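Local coordinates for protein PKS (Streptomyces sp. CNQ431, PDB 5YDA) that forms the acyltransferase domain of a splenocin polyketide synthase, which probably selects acyl-CoA building blocks and loads them onto an acyl carrier protein, at residues 116-126 against 171-179; 229-240 against 286-297. All coordinates share one frame; numbering follows the deposited sequence.

Interaction 1: 116-126 against 171-179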
ATOM      1  N   LEU A 116      -1.819  -1.838  -3.109  1.00 18.85           N
ATOM      2  CA  LEU A 116      -2.189  -2.529  -1.873  1.00 19.46           C
ATOM      3  C   LEU A 116      -1.353  -3.789  -1.682  1.00 22.64           C
ATOM      4  O   LEU A 116      -1.557  -4.767  -2.417  1.00 22.43           O
ATOM      5  CB  LEU A 116      -3.674  -2.893  -1.895  1.00 19.98           C
ATOM      6  CG  LEU A 116      -4.811  -1.863  -1.809  1.00 23.38           C
ATOM      7  CD1 LEU A 116      -4.652  -0.858  -0.641  1.00 17.37           C
ATOM      8  CD2 LEU A 116      -5.064  -1.178  -3.120  1.00 21.58           C
ATOM      9  N   PRO A 117      -0.430  -3.834  -0.720  1.00 20.56           N
ATOM     10  CA  PRO A 117       0.467  -4.993  -0.607  1.00 21.15           C
ATOM     11  C   PRO A 117      -0.241  -6.245  -0.121  1.00 21.88           C
ATOM     12  O   PRO A 117      -1.347  -6.214   0.425  1.00 20.90           O
ATOM     13  CB  PRO A 117       1.539  -4.537   0.397  1.00 21.79           C
ATOM     14  CG  PRO A 117       1.099  -3.224   0.915  1.00 24.89           C
ATOM     15  CD  PRO A 117       0.094  -2.648  -0.027  1.00 19.14           C
ATOM     16  N   GLY A 118       0.442  -7.370  -0.298  1.00 23.25           N
ATOM     17  CA  GLY A 118      -0.168  -8.646   0.010  1.00 24.58           C
ATOM     18  C   GLY A 118       0.828  -8.672   1.150  1.00 30.77           C
ATOM     19  O   GLY A 118       1.618  -7.737   1.299  1.00 35.07           O
ATOM     20  N   GLY A 119       0.853  -9.715   1.956  1.00 28.06           N
ATOM     21  CA  GLY A 119       1.742  -9.567   3.102  1.00 31.22           C
ATOM     22  C   GLY A 119       3.247  -9.717   3.071  1.00 32.82           C
ATOM     23  O   GLY A 119       3.839  -9.954   2.006  1.00 27.14           O
ATOM     24  N   GLY A 120       3.872  -9.541   4.228  1.00 26.09           N
ATOM     25  CA  GLY A 120       5.313  -9.592   4.318  1.00 28.30           C
ATOM     26  C   GLY A 120       5.845  -8.401   5.080  1.00 33.68           C
ATOM     27  O   GLY A 120       6.966  -8.441   5.592  1.00 39.85           O
ATOM     28  N   THR A 121       5.058  -7.332   5.176  1.00 28.56           N
ATOM     29  CA  THR A 121       5.505  -6.141   5.881  1.00 27.72           C
ATOM     30  C   THR A 121       4.680  -5.841   7.120  1.00 27.25           C
ATOM     31  O   THR A 121       4.940  -4.829   7.776  1.00 24.98           O
ATOM     32  CB  THR A 121       5.494  -4.917   4.959  1.00 25.95           C
ATOM     33  OG1 THR A 121       4.159  -4.683   4.482  1.00 27.77           O
ATOM     34  CG2 THR A 121       6.434  -5.136   3.770  1.00 24.48           C
ATOM     35  N   GLN A 122       3.701  -6.684   7.457  1.00 27.12           N
ATOM     36  CA  GLN A 122       2.893  -6.442   8.644  1.00 24.16           C
ATOM     37  C   GLN A 122       3.755  -6.537   9.898  1.00 26.10           C
ATOM     38  O   GLN A 122       4.764  -7.245   9.930  1.00 26.11           O
ATOM     39  CB  GLN A 122       1.735  -7.435   8.734  1.00 20.94           C
ATOM     40  CG  GLN A 122       2.137  -8.879   9.016  1.00 22.93           C
ATOM     41  CD  GLN A 122       2.587  -9.625   7.753  1.00 29.13           C
ATOM     42  OE1 GLN A 122       2.620  -9.062   6.661  1.00 27.73           O
ATOM     43  NE2 GLN A 122       2.935 -10.898   7.908  1.00 28.22           N
ATOM     44  N   TYR A 123       3.351  -5.803  10.938  1.00 26.47           N
ATOM     45  CA  TYR A 123       3.993  -5.899  12.244  1.00 24.99           C
ATOM     46  C   TYR A 123       3.042  -5.396  13.320  1.00 24.21           C
ATOM     47  O   TYR A 123       2.110  -4.629  13.054  1.00 22.87           O
ATOM     48  CB  TYR A 123       5.305  -5.111  12.290  1.00 21.65           C
ATOM     49  CG  TYR A 123       5.190  -3.656  11.876  1.00 19.52           C
ATOM     50  CD1 TYR A 123       5.000  -2.651  12.823  1.00 18.92           C
ATOM     51  CD2 TYR A 123       5.271  -3.289  10.533  1.00 18.44           C
ATOM     52  CE1 TYR A 123       4.909  -1.301  12.447  1.00 19.01           C
ATOM     53  CE2 TYR A 123       5.188  -1.944  10.141  1.00 19.21           C
ATOM     54  CZ  TYR A 123       5.008  -0.958  11.105  1.00 20.50           C
ATOM     55  OH  TYR A 123       4.924   0.364  10.722  1.00 20.47           O
ATOM     56  N   VAL A 124       3.314  -5.828  14.549  1.00 22.65           N
ATOM     57  CA  VAL A 124       2.589  -5.327  15.708  1.00 24.62           C
ATOM     58  C   VAL A 124       2.923  -3.861  15.918  1.00 22.36           C
ATOM     59  O   VAL A 124       4.098  -3.472  15.934  1.00 25.38           O
ATOM     60  CB  VAL A 124       2.948  -6.161  16.944  1.00 29.80           C
ATOM     61  CG1 VAL A 124       2.140  -5.717  18.151  1.00 26.82           C
ATOM     62  CG2 VAL A 124       2.736  -7.637  16.636  1.00 29.41           C
ATOM     63  N   GLY A 125       1.893  -3.039  16.097  1.00 24.12           N
ATOM     64  CA  GLY A 125       2.058  -1.613  16.279  1.00 17.58           C
ATOM     65  C   GLY A 125       1.859  -0.777  15.032  1.00 21.59           C
ATOM     66  O   GLY A 125       1.870   0.462  15.130  1.00 22.65           O
ATOM     67  N   MET A 126       1.680  -1.400  13.867  1.00 20.06           N
ATOM     68  CA  MET A 126       1.552  -0.615  12.642  1.00 22.92           C
ATOM     69  C   MET A 126       0.272   0.203  12.697  1.00 20.11           C
ATOM     70  O   MET A 126      -0.777  -0.279  13.148  1.00 19.54           O
ATOM     71  CB  MET A 126       1.562  -1.518  11.407  1.00 18.60           C
ATOM     72  CG  MET A 126       0.414  -2.528  11.353  1.00 19.74           C
ATOM     73  SD  MET A 126       0.602  -3.663   9.952  1.00 20.20           S
ATOM     74  CE  MET A 126      -0.695  -4.841  10.331  1.00 15.70           C
ATOM     75  N   ALA A 171      -2.669 -12.007  12.211  1.00 23.20           N
ATOM     76  CA  ALA A 171      -1.576 -11.184  11.706  1.00 22.74           C
ATOM     77  C   ALA A 171      -1.900 -10.660  10.315  1.00 21.77           C
ATOM     78  O   ALA A 171      -1.637  -9.493  10.003  1.00 20.46           O
ATOM     79  CB  ALA A 171      -0.259 -11.978  11.687  1.00 20.35           C
ATOM     80  N   PHE A 172      -2.484 -11.505   9.461  1.00 18.95           N
ATOM     81  CA  PHE A 172      -2.756 -11.050   8.109  1.00 18.44           C
ATOM     82  C   PHE A 172      -4.012 -10.197   8.057  1.00 19.90           C
ATOM     83  O   PHE A 172      -4.058  -9.226   7.293  1.00 17.43           O
ATOM     84  CB  PHE A 172      -2.846 -12.242   7.159  1.00 19.42           C
ATOM     85  CG  PHE A 172      -1.525 -12.891   6.902  1.00 23.92           C
ATOM     86  CD1 PHE A 172      -0.525 -12.203   6.218  1.00 27.20           C
ATOM     87  CD2 PHE A 172      -1.263 -14.174   7.364  1.00 25.03           C
ATOM     88  CE1 PHE A 172       0.711 -12.791   5.986  1.00 26.84           C
ATOM     89  CE2 PHE A 172      -0.035 -14.772   7.137  1.00 27.79           C
ATOM     90  CZ  PHE A 172       0.956 -14.081   6.445  1.00 28.12           C
ATOM     91  N   MET A 173      -5.026 -10.519   8.881  1.00 18.90           N
ATOM     92  CA  MET A 173      -6.202  -9.653   8.954  1.00 16.11           C
ATOM     93  C   MET A 173      -5.830  -8.282   9.492  1.00 21.51           C
ATOM     94  O   MET A 173      -6.380  -7.267   9.038  1.00 20.19           O
ATOM     95  CB  MET A 173      -7.295 -10.298   9.807  1.00 18.18           C
ATOM     96  CG  MET A 173      -7.928 -11.551   9.157  1.00 16.46           C
ATOM     97  SD  MET A 173      -8.556 -11.243   7.477  1.00 24.91           S
ATOM     98  CE  MET A 173      -9.723  -9.902   7.790  1.00 21.24           C
ATOM     99  N   ALA A 174      -4.869  -8.221  10.429  1.00 18.85           N
ATOM    100  CA  ALA A 174      -4.335  -6.924  10.831  1.00 19.17           C
ATOM    101  C   ALA A 174      -3.867  -6.135   9.614  1.00 20.02           C
ATOM    102  O   ALA A 174      -4.134  -4.928   9.497  1.00 18.95           O
ATOM    103  CB  ALA A 174      -3.182  -7.104  11.830  1.00 16.27           C
ATOM    104  N   LEU A 175      -3.178  -6.801   8.681  1.00 17.41           N
ATOM    105  CA  LEU A 175      -2.684  -6.085   7.503  1.00 19.75           C
ATOM    106  C   LEU A 175      -3.840  -5.641   6.622  1.00 19.02           C
ATOM    107  O   LEU A 175      -3.860  -4.497   6.145  1.00 18.57           O
ATOM    108  CB  LEU A 175      -1.703  -6.956   6.704  1.00 16.18           C
ATOM    109  CG  LEU A 175      -1.212  -6.315   5.401  1.00 19.63           C
ATOM    110  CD1 LEU A 175      -0.322  -5.103   5.682  1.00 16.33           C
ATOM    111  CD2 LEU A 175      -0.461  -7.325   4.565  1.00 20.20           C
ATOM    112  N   PHE A 176      -4.823  -6.530   6.414  1.00 15.75           N
ATOM    113  CA  PHE A 176      -5.963  -6.183   5.572  1.00 20.64           C
ATOM    114  C   PHE A 176      -6.685  -4.949   6.102  1.00 18.97           C
ATOM    115  O   PHE A 176      -6.966  -4.013   5.348  1.00 18.91           O
ATOM    116  CB  PHE A 176      -6.913  -7.374   5.478  1.00 20.18           C
ATOM    117  CG  PHE A 176      -8.158  -7.099   4.690  1.00 25.65           C
ATOM    118  CD1 PHE A 176      -8.117  -7.043   3.300  1.00 21.17           C
ATOM    119  CD2 PHE A 176      -9.372  -6.890   5.335  1.00 24.20           C
ATOM    120  CE1 PHE A 176      -9.271  -6.785   2.573  1.00 25.33           C
ATOM    121  CE2 PHE A 176     -10.521  -6.635   4.617  1.00 21.66           C
ATOM    122  CZ  PHE A 176     -10.473  -6.582   3.230  1.00 22.22           C
ATOM    123  N   VAL A 177      -6.928  -4.900   7.415  1.00 18.52           N
ATOM    124  CA  VAL A 177      -7.675  -3.791   7.998  1.00 17.52           C
ATOM    125  C   VAL A 177      -6.836  -2.524   8.007  1.00 17.20           C
ATOM    126  O   VAL A 177      -7.354  -1.418   7.779  1.00 18.33           O
ATOM    127  CB  VAL A 177      -8.174  -4.172   9.406  1.00 19.56           C
ATOM    128  CG1 VAL A 177      -8.719  -2.956  10.155  1.00 17.24           C
ATOM    129  CG2 VAL A 177      -9.240  -5.255   9.281  1.00 14.97           C
ATOM    130  N   THR A 178      -5.523  -2.654   8.233  1.00 20.00           N
ATOM    131  CA  THR A 178      -4.652  -1.479   8.157  1.00 17.04           C
ATOM    132  C   THR A 178      -4.715  -0.838   6.778  1.00 15.75           C
ATOM    133  O   THR A 178      -4.849   0.386   6.655  1.00 16.09           O
ATOM    134  CB  THR A 178      -3.200  -1.850   8.503  1.00 20.36           C
ATOM    135  OG1 THR A 178      -3.129  -2.357   9.845  1.00 17.84           O
ATOM    136  CG2 THR A 178      -2.294  -0.625   8.364  1.00 14.96           C
ATOM    137  N   GLU A 179      -4.609  -1.644   5.725  1.00 16.76           N
ATOM    138  CA  GLU A 179      -4.731  -1.122   4.366  1.00 18.60           C
ATOM    139  C   GLU A 179      -6.067  -0.408   4.183  1.00 20.59           C
ATOM    140  O   GLU A 179      -6.132   0.719   3.674  1.00 17.80           O
ATOM    141  CB  GLU A 179      -4.623  -2.274   3.379  1.00 18.25           C
ATOM    142  CG  GLU A 179      -3.219  -2.831   3.351  1.00 20.57           C
ATOM    143  CD  GLU A 179      -3.020  -3.964   2.327  1.00 23.99           C
ATOM    144  OE1 GLU A 179      -3.983  -4.392   1.668  1.00 21.12           O
ATOM    145  OE2 GLU A 179      -1.877  -4.412   2.155  1.00 23.33           O
TER
HETATM  146  O   HOH W   1      -3.353  -0.271  12.034  1.00 18.10           O

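Interaction 2: 229-240 against 286-297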
ATOM      1  N   ILE A 229      -5.587 -21.244   2.984  1.00 27.35           N
ATOM      2  CA  ILE A 229      -4.241 -21.259   2.425  1.00 28.01           C
ATOM      3  C   ILE A 229      -3.257 -21.842   3.436  1.00 26.33           C
ATOM      4  O   ILE A 229      -2.479 -22.743   3.111  1.00 23.68           O
ATOM      5  CB  ILE A 229      -3.830 -19.847   1.965  1.00 24.62           C
ATOM      6  CG1 ILE A 229      -4.518 -19.507   0.639  1.00 23.93           C
ATOM      7  CG2 ILE A 229      -2.319 -19.758   1.810  1.00 24.96           C
ATOM      8  CD1 ILE A 229      -4.534 -18.028   0.292  1.00 20.50           C
ATOM      9  N   ALA A 230      -3.308 -21.369   4.687  1.00 23.19           N
ATOM     10  CA  ALA A 230      -2.348 -21.836   5.688  1.00 27.39           C
ATOM     11  C   ALA A 230      -2.486 -23.333   5.941  1.00 30.37           C
ATOM     12  O   ALA A 230      -1.485 -24.033   6.115  1.00 32.86           O
ATOM     13  CB  ALA A 230      -2.506 -21.060   6.997  1.00 23.09           C
ATOM     14  N   SER A 231      -3.712 -23.853   5.935  1.00 29.86           N
ATOM     15  CA  SER A 231      -3.871 -25.273   6.225  1.00 32.77           C
ATOM     16  C   SER A 231      -3.412 -26.145   5.066  1.00 29.59           C
ATOM     17  O   SER A 231      -3.185 -27.338   5.265  1.00 31.34           O
ATOM     18  CB  SER A 231      -5.328 -25.596   6.586  1.00 29.72           C
ATOM     19  OG  SER A 231      -6.171 -25.576   5.426  1.00 36.79           O
ATOM     20  N   SER A 232      -3.265 -25.591   3.864  1.00 28.29           N
ATOM     21  CA  SER A 232      -2.825 -26.402   2.732  1.00 31.63           C
ATOM     22  C   SER A 232      -1.327 -26.722   2.739  1.00 31.30           C
ATOM     23  O   SER A 232      -0.890 -27.553   1.933  1.00 30.86           O
ATOM     24  CB  SER A 232      -3.184 -25.711   1.423  1.00 27.97           C
ATOM     25  OG  SER A 232      -4.591 -25.563   1.334  1.00 31.63           O
ATOM     26  N   GLY A 233      -0.532 -26.094   3.609  1.00 28.00           N
ATOM     27  CA  GLY A 233       0.883 -26.432   3.668  1.00 26.55           C
ATOM     28  C   GLY A 233       1.693 -25.912   2.481  1.00 30.17           C
ATOM     29  O   GLY A 233       1.336 -24.933   1.811  1.00 28.36           O
ATOM     30  N   GLY A 234       2.805 -26.592   2.225  1.00 28.16           N
ATOM     31  CA  GLY A 234       3.690 -26.218   1.140  1.00 30.94           C
ATOM     32  C   GLY A 234       4.606 -25.067   1.519  1.00 29.86           C
ATOM     33  O   GLY A 234       4.714 -24.671   2.682  1.00 28.09           O
ATOM     34  N   ALA A 235       5.261 -24.509   0.499  1.00 30.47           N
ATOM     35  CA  ALA A 235       6.264 -23.476   0.722  1.00 30.17           C
ATOM     36  C   ALA A 235       6.354 -22.569  -0.492  1.00 23.66           C
ATOM     37  O   ALA A 235       5.935 -22.921  -1.597  1.00 23.93           O
ATOM     38  CB  ALA A 235       7.635 -24.079   1.034  1.00 21.78           C
ATOM     39  N   THR A 236       6.904 -21.382  -0.262  1.00 25.84           N
ATOM     40  CA  THR A 236       7.053 -20.365  -1.288  1.00 26.02           C
ATOM     41  C   THR A 236       8.462 -19.796  -1.194  1.00 27.00           C
ATOM     42  O   THR A 236       8.976 -19.570  -0.094  1.00 24.15           O
ATOM     43  CB  THR A 236       6.007 -19.233  -1.138  1.00 25.31           C
ATOM     44  OG1 THR A 236       4.689 -19.797  -1.103  1.00 29.74           O
ATOM     45  CG2 THR A 236       6.084 -18.276  -2.328  1.00 23.95           C
ATOM     46  N   VAL A 237       9.092 -19.589  -2.347  1.00 23.46           N
ATOM     47  CA  VAL A 237      10.413 -18.987  -2.404  1.00 23.58           C
ATOM     48  C   VAL A 237      10.339 -17.767  -3.308  1.00 19.73           C
ATOM     49  O   VAL A 237       9.780 -17.832  -4.409  1.00 18.64           O
ATOM     50  CB  VAL A 237      11.483 -19.997  -2.873  1.00 22.20           C
ATOM     51  CG1 VAL A 237      11.136 -20.562  -4.245  1.00 19.95           C
ATOM     52  CG2 VAL A 237      12.887 -19.351  -2.863  1.00 21.74           C
ATOM     53  N   GLY A 238      10.865 -16.641  -2.827  1.00 20.43           N
ATOM     54  CA  GLY A 238      10.998 -15.456  -3.660  1.00 17.95           C
ATOM     55  C   GLY A 238      12.349 -15.499  -4.348  1.00 22.60           C
ATOM     56  O   GLY A 238      13.378 -15.681  -3.697  1.00 24.54           O
ATOM     57  N   VAL A 239      12.338 -15.365  -5.671  1.00 23.18           N
ATOM     58  CA  VAL A 239      13.532 -15.466  -6.494  1.00 21.50           C
ATOM     59  C   VAL A 239      13.781 -14.115  -7.142  1.00 25.64           C
ATOM     60  O   VAL A 239      12.896 -13.574  -7.819  1.00 27.45           O
ATOM     61  CB  VAL A 239      13.394 -16.551  -7.577  1.00 27.32           C
ATOM     62  CG1 VAL A 239      14.705 -16.683  -8.357  1.00 20.97           C
ATOM     63  CG2 VAL A 239      12.963 -17.890  -6.966  1.00 24.30           C
ATOM     64  N   ALA A 240      14.990 -13.582  -6.942  1.00 22.81           N
ATOM     65  CA  ALA A 240      15.388 -12.273  -7.458  1.00 24.64           C
ATOM     66  C   ALA A 240      15.953 -12.451  -8.862  1.00 29.02           C
ATOM     67  O   ALA A 240      17.149 -12.339  -9.111  1.00 36.91           O
ATOM     68  CB  ALA A 240      16.402 -11.615  -6.530  1.00 23.29           C
ATOM     69  N   VAL A 286      21.717 -17.943  -8.631  1.00 23.35           N
ATOM     70  CA  VAL A 286      20.499 -17.129  -8.624  1.00 22.91           C
ATOM     71  C   VAL A 286      20.124 -16.769  -7.188  1.00 23.72           C
ATOM     72  O   VAL A 286      19.935 -17.666  -6.356  1.00 23.62           O
ATOM     73  CB  VAL A 286      19.350 -17.857  -9.334  1.00 26.96           C
ATOM     74  CG1 VAL A 286      18.132 -16.952  -9.423  1.00 25.74           C
ATOM     75  CG2 VAL A 286      19.788 -18.318 -10.747  1.00 23.07           C
ATOM     76  N   PRO A 287      20.023 -15.491  -6.836  1.00 21.47           N
ATOM     77  CA  PRO A 287      19.634 -15.140  -5.462  1.00 23.50           C
ATOM     78  C   PRO A 287      18.152 -15.404  -5.222  1.00 22.45           C
ATOM     79  O   PRO A 287      17.319 -15.287  -6.126  1.00 20.77           O
ATOM     80  CB  PRO A 287      19.955 -13.639  -5.367  1.00 21.87           C
ATOM     81  CG  PRO A 287      19.797 -13.144  -6.788  1.00 25.84           C
ATOM     82  CD  PRO A 287      20.207 -14.299  -7.693  1.00 26.11           C
ATOM     83  N   PHE A 288      17.831 -15.773  -3.984  1.00 20.98           N
ATOM     84  CA  PHE A 288      16.479 -16.186  -3.627  1.00 23.26           C
ATOM     85  C   PHE A 288      16.347 -16.116  -2.121  1.00 24.32           C
ATOM     86  O   PHE A 288      17.343 -16.122  -1.396  1.00 23.15           O
ATOM     87  CB  PHE A 288      16.156 -17.611  -4.100  1.00 22.08           C
ATOM     88  CG  PHE A 288      16.970 -18.688  -3.413  1.00 22.41           C
ATOM     89  CD1 PHE A 288      16.554 -19.246  -2.209  1.00 21.64           C
ATOM     90  CD2 PHE A 288      18.156 -19.147  -3.981  1.00 24.10           C
ATOM     91  CE1 PHE A 288      17.314 -20.235  -1.574  1.00 24.20           C
ATOM     92  CE2 PHE A 288      18.914 -20.143  -3.360  1.00 21.82           C
ATOM     93  CZ  PHE A 288      18.500 -20.684  -2.156  1.00 21.08           C
ATOM     94  N   ARG A 289      15.106 -16.076  -1.649  1.00 23.07           N
ATOM     95  CA  ARG A 289      14.904 -16.181  -0.214  1.00 26.13           C
ATOM     96  C   ARG A 289      13.575 -16.873   0.043  1.00 27.76           C
ATOM     97  O   ARG A 289      12.554 -16.512  -0.551  1.00 28.63           O
ATOM     98  CB  ARG A 289      14.951 -14.802   0.466  1.00 25.18           C
ATOM     99  CG  ARG A 289      14.975 -14.892   2.003  1.00 36.26           C
ATOM    100  CD  ARG A 289      14.737 -13.536   2.678  1.00 40.31           C
ATOM    101  NE  ARG A 289      13.692 -12.771   1.997  1.00 46.94           N
ATOM    102  CZ  ARG A 289      12.395 -12.828   2.302  1.00 49.14           C
ATOM    103  NH1 ARG A 289      11.973 -13.617   3.285  1.00 48.20           N
ATOM    104  NH2 ARG A 289      11.517 -12.097   1.626  1.00 49.24           N
ATOM    105  N   ARG A 290      13.610 -17.885   0.902  1.00 28.32           N
ATOM    106  CA  ARG A 290      12.399 -18.567   1.333  1.00 30.00           C
ATOM    107  C   ARG A 290      11.482 -17.577   2.037  1.00 31.32           C
ATOM    108  O   ARG A 290      11.895 -16.914   2.993  1.00 29.63           O
ATOM    109  CB  ARG A 290      12.767 -19.725   2.269  1.00 27.64           C
ATOM    110  CG  ARG A 290      11.580 -20.494   2.823  1.00 31.33           C
ATOM    111  CD  ARG A 290      10.955 -21.367   1.759  1.00 29.72           C
ATOM    112  NE  ARG A 290      11.912 -22.354   1.271  1.00 33.05           N
ATOM    113  CZ  ARG A 290      12.015 -23.590   1.753  1.00 35.49           C
ATOM    114  NH1 ARG A 290      11.208 -23.981   2.732  1.00 29.94           N
ATOM    115  NH2 ARG A 290      12.916 -24.433   1.256  1.00 30.63           N
ATOM    116  N   LEU A 291      10.253 -17.436   1.545  1.00 31.41           N
ATOM    117  CA  LEU A 291       9.277 -16.636   2.280  1.00 37.19           C
ATOM    118  C   LEU A 291       8.982 -17.327   3.610  1.00 34.22           C
ATOM    119  O   LEU A 291       8.897 -18.555   3.682  1.00 32.32           O
ATOM    120  CB  LEU A 291       7.997 -16.438   1.449  1.00 32.18           C
ATOM    121  CG  LEU A 291       8.176 -15.783   0.055  1.00 36.35           C
ATOM    122  CD1 LEU A 291       6.902 -15.088  -0.446  1.00 35.66           C
ATOM    123  CD2 LEU A 291       9.341 -14.796   0.024  1.00 31.69           C
ATOM    124  N   ARG A 292       8.892 -16.545   4.685  1.00 38.31           N
ATOM    125  CA  ARG A 292       8.814 -17.163   6.007  1.00 39.45           C
ATOM    126  C   ARG A 292       7.469 -17.814   6.268  1.00 35.13           C
ATOM    127  O   ARG A 292       7.398 -18.731   7.084  1.00 39.54           O
ATOM    128  CB  ARG A 292       9.090 -16.166   7.146  1.00 45.97           C
ATOM    129  CG  ARG A 292      10.374 -15.320   7.055  1.00 59.18           C
ATOM    130  CD  ARG A 292      10.348 -14.363   5.889  1.00 57.72           C
ATOM    131  NE  ARG A 292       9.116 -13.584   5.882  1.00 62.55           N
ATOM    132  CZ  ARG A 292       8.511 -13.098   4.798  1.00 52.87           C
ATOM    133  NH1 ARG A 292       8.957 -13.264   3.577  1.00 44.90           N
ATOM    134  NH2 ARG A 292       7.395 -12.412   4.948  1.00 57.28           N
ATOM    135  N   MET A 293       6.415 -17.385   5.595  1.00 36.69           N
ATOM    136  CA  MET A 293       5.132 -18.060   5.754  1.00 39.47           C
ATOM    137  C   MET A 293       5.179 -19.451   5.130  1.00 38.82           C
ATOM    138  O   MET A 293       5.304 -19.556   3.901  1.00 37.22           O
ATOM    139  CB  MET A 293       4.017 -17.233   5.115  1.00 38.65           C
ATOM    140  CG  MET A 293       2.657 -17.891   5.200  1.00 38.74           C
ATOM    141  SD  MET A 293       2.082 -17.999   6.917  1.00 47.16           S
ATOM    142  CE  MET A 293       0.611 -19.007   6.688  1.00 36.46           C
ATOM    143  N   PRO A 294       5.079 -20.533   5.915  1.00 36.00           N
ATOM    144  CA  PRO A 294       5.082 -21.880   5.324  1.00 30.78           C
ATOM    145  C   PRO A 294       3.770 -22.179   4.621  1.00 34.47           C
ATOM    146  O   PRO A 294       2.948 -22.972   5.090  1.00 34.37           O
ATOM    147  CB  PRO A 294       5.290 -22.795   6.537  1.00 31.19           C
ATOM    148  CG  PRO A 294       4.609 -22.059   7.654  1.00 29.32           C
ATOM    149  CD  PRO A 294       4.854 -20.571   7.374  1.00 36.13           C
ATOM    150  N   ALA A 295       3.563 -21.590   3.469  1.00 34.81           N
ATOM    151  CA  ALA A 295       2.381 -21.802   2.681  1.00 28.12           C
ATOM    152  C   ALA A 295       2.709 -21.699   1.222  1.00 27.12           C
ATOM    153  O   ALA A 295       3.716 -21.224   0.865  1.00 23.29           O
ATOM    154  CB  ALA A 295       1.334 -20.794   3.048  1.00 33.08           C
ATOM    155  N   ALA A 296       1.796 -22.134   0.392  1.00 29.00           N
ATOM    156  CA  ALA A 296       1.955 -22.116  -1.030  1.00 26.71           C
ATOM    157  C   ALA A 296       0.786 -21.523  -1.796  1.00 34.11           C
ATOM    158  O   ALA A 296       0.173 -22.168  -2.609  1.00 52.30           O
ATOM    159  CB  ALA A 296       2.247 -23.510  -1.517  1.00 31.18           C
ATOM    160  N   ALA A 297       0.493 -20.275  -1.550  1.00 25.70           N
ATOM    161  CA  ALA A 297      -0.576 -19.615  -2.263  1.00 28.65           C
ATOM    162  C   ALA A 297      -0.281 -19.560  -3.763  1.00 28.02           C
ATOM    163  O   ALA A 297       0.837 -19.551  -4.169  1.00 23.91           O
ATOM    164  CB  ALA A 297      -0.763 -18.238  -1.717  1.00 19.75           C
TER
HETATM  165  O   HOH W   2      -0.658 -23.445   0.999  1.00 23.10           O
HETATM  166  O   HOH W   3       1.142 -22.756   6.926  1.00 40.30           O
HETATM  167  O   HOH W   4       2.820 -18.327  -2.893  1.00 23.19           O
HETATM  168  O   HOH W   5       7.520 -20.854   2.570  1.00 31.41           O

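Interaction 1: 116-126 against 171-179
Q122 lies over the helix that carries A171 and L175. It closes a glycine-rich loop that follows strand 112-116 of the mostly parallel core sheet. G118 to Q122 (GGGTQ) corresponds to the GQGxQ motif of acyltransferases, with glycine in place of its first glutamine; in relatives this motif lies beside the oxyanion hole. CB of Q122 rests 4.0 Å from CB of L175. CG sits between the backbone N and the carbonyl carbon (chi1 69°), 3.9 Å from A171 O. The chain then bends (chi2 -82°) and carries the amide back over its own loop. There OE1 of Q122 takes the N-H of G120 in an almost straight 2.8 Å bond, on a lone pair in the carbonyl plane. This bond ties the amide to the glycine backbone and limits its rotation. CD lies near F172 CE1, and NE2 of Q122 comes within 3.5 Å of the same atom, with amide and ring planes 55° apart. G119 fits against the helix, its CA 3.5 Å from CD2 of L175. At the sheet end, CG and CD of P117 lie against OE2 of E179, the side chains sliding past each other in opposite directions; OE1 is hydrogen-bonded to T205. M126 extends across the helix, its CE 3.7 Å from CB of A174. Nearby, one water donates to M126 O at 2.8 Å and to T178 OG1 at 3.0 Å.

Interaction 2: 229-240 against 286-297
OG1 of T236 donates to O of A295 in a short bond of 2.6 Å. It also accepts from a water at 3.0 Å, and that water donates onward to A297 O. The hydroxyl is set beside its own backbone N (chi1 -54°). This points it at the backbone of 295-297 and leaves CG2, anti to the backbone N, to meet CD1 of L291 at 3.8 Å. The backbone of T236 is held too: its O accepts from L291 N, and its N donates to a second water.

Further along, strands 235-239 and 288-290 pair antiparallel. G238 and R289 form the hydrogen-bonded pair. R289 N reaches G238 O at 2.7 Å, and G238 N returns a bond to R289 O. A240 N continues the ladder to P287 O at 3.0 Å. This places 288-290 at the edge of the four-stranded antiparallel sheet in the small ferredoxin-like subdomain of the acyltransferase fold. V237, V239, F288 and R290 share the face covered by helix 271-283. On it, CG2 of V237 lies 3.7 Å from CD1 of F288, approaching the ring obliquely. The R290 chain bends at chi2 and chi3, so CD passes close to T236 O while the guanidinium makes salt bridges with E278 and D275 of that helix. On the opposite face, CD2 of L291 packs directly on the backbone N and CA of G238.

At the helix end, CE of M293 touches CB of A230 at 3.7 Å, and I229 CG2 packs on the CB atoms of A295 and A297. Beside them one water joins the two segments: it donates to I229 O and G233 O and accepts from A296 N at 2.8 Å.

Overall arrangement
Interaction 1 closes before interaction 2 opens along the chain, and their centres are 18 Å apart. Interaction 1 belongs to the larger α/β part, where a loop after strand 112-116 packs on helix 169-188. Interaction 2 pairs two strands of the smaller antiparallel sheet. Helix 215-231 links them: I226 touches F172, and the last turn of the helix leads into strand 235-239. The two contacts also meet directly, with F172 CE2 3.9 Å from M293 SD. L116 touches the probable nucleophile elbow (GxSxG) around S200, as expected for an acyltransferase, and A297 lies near it. In related acyltransferases the active site lies between these two parts, so interaction 1 and the 297 end of interaction 2 probably border that cleft.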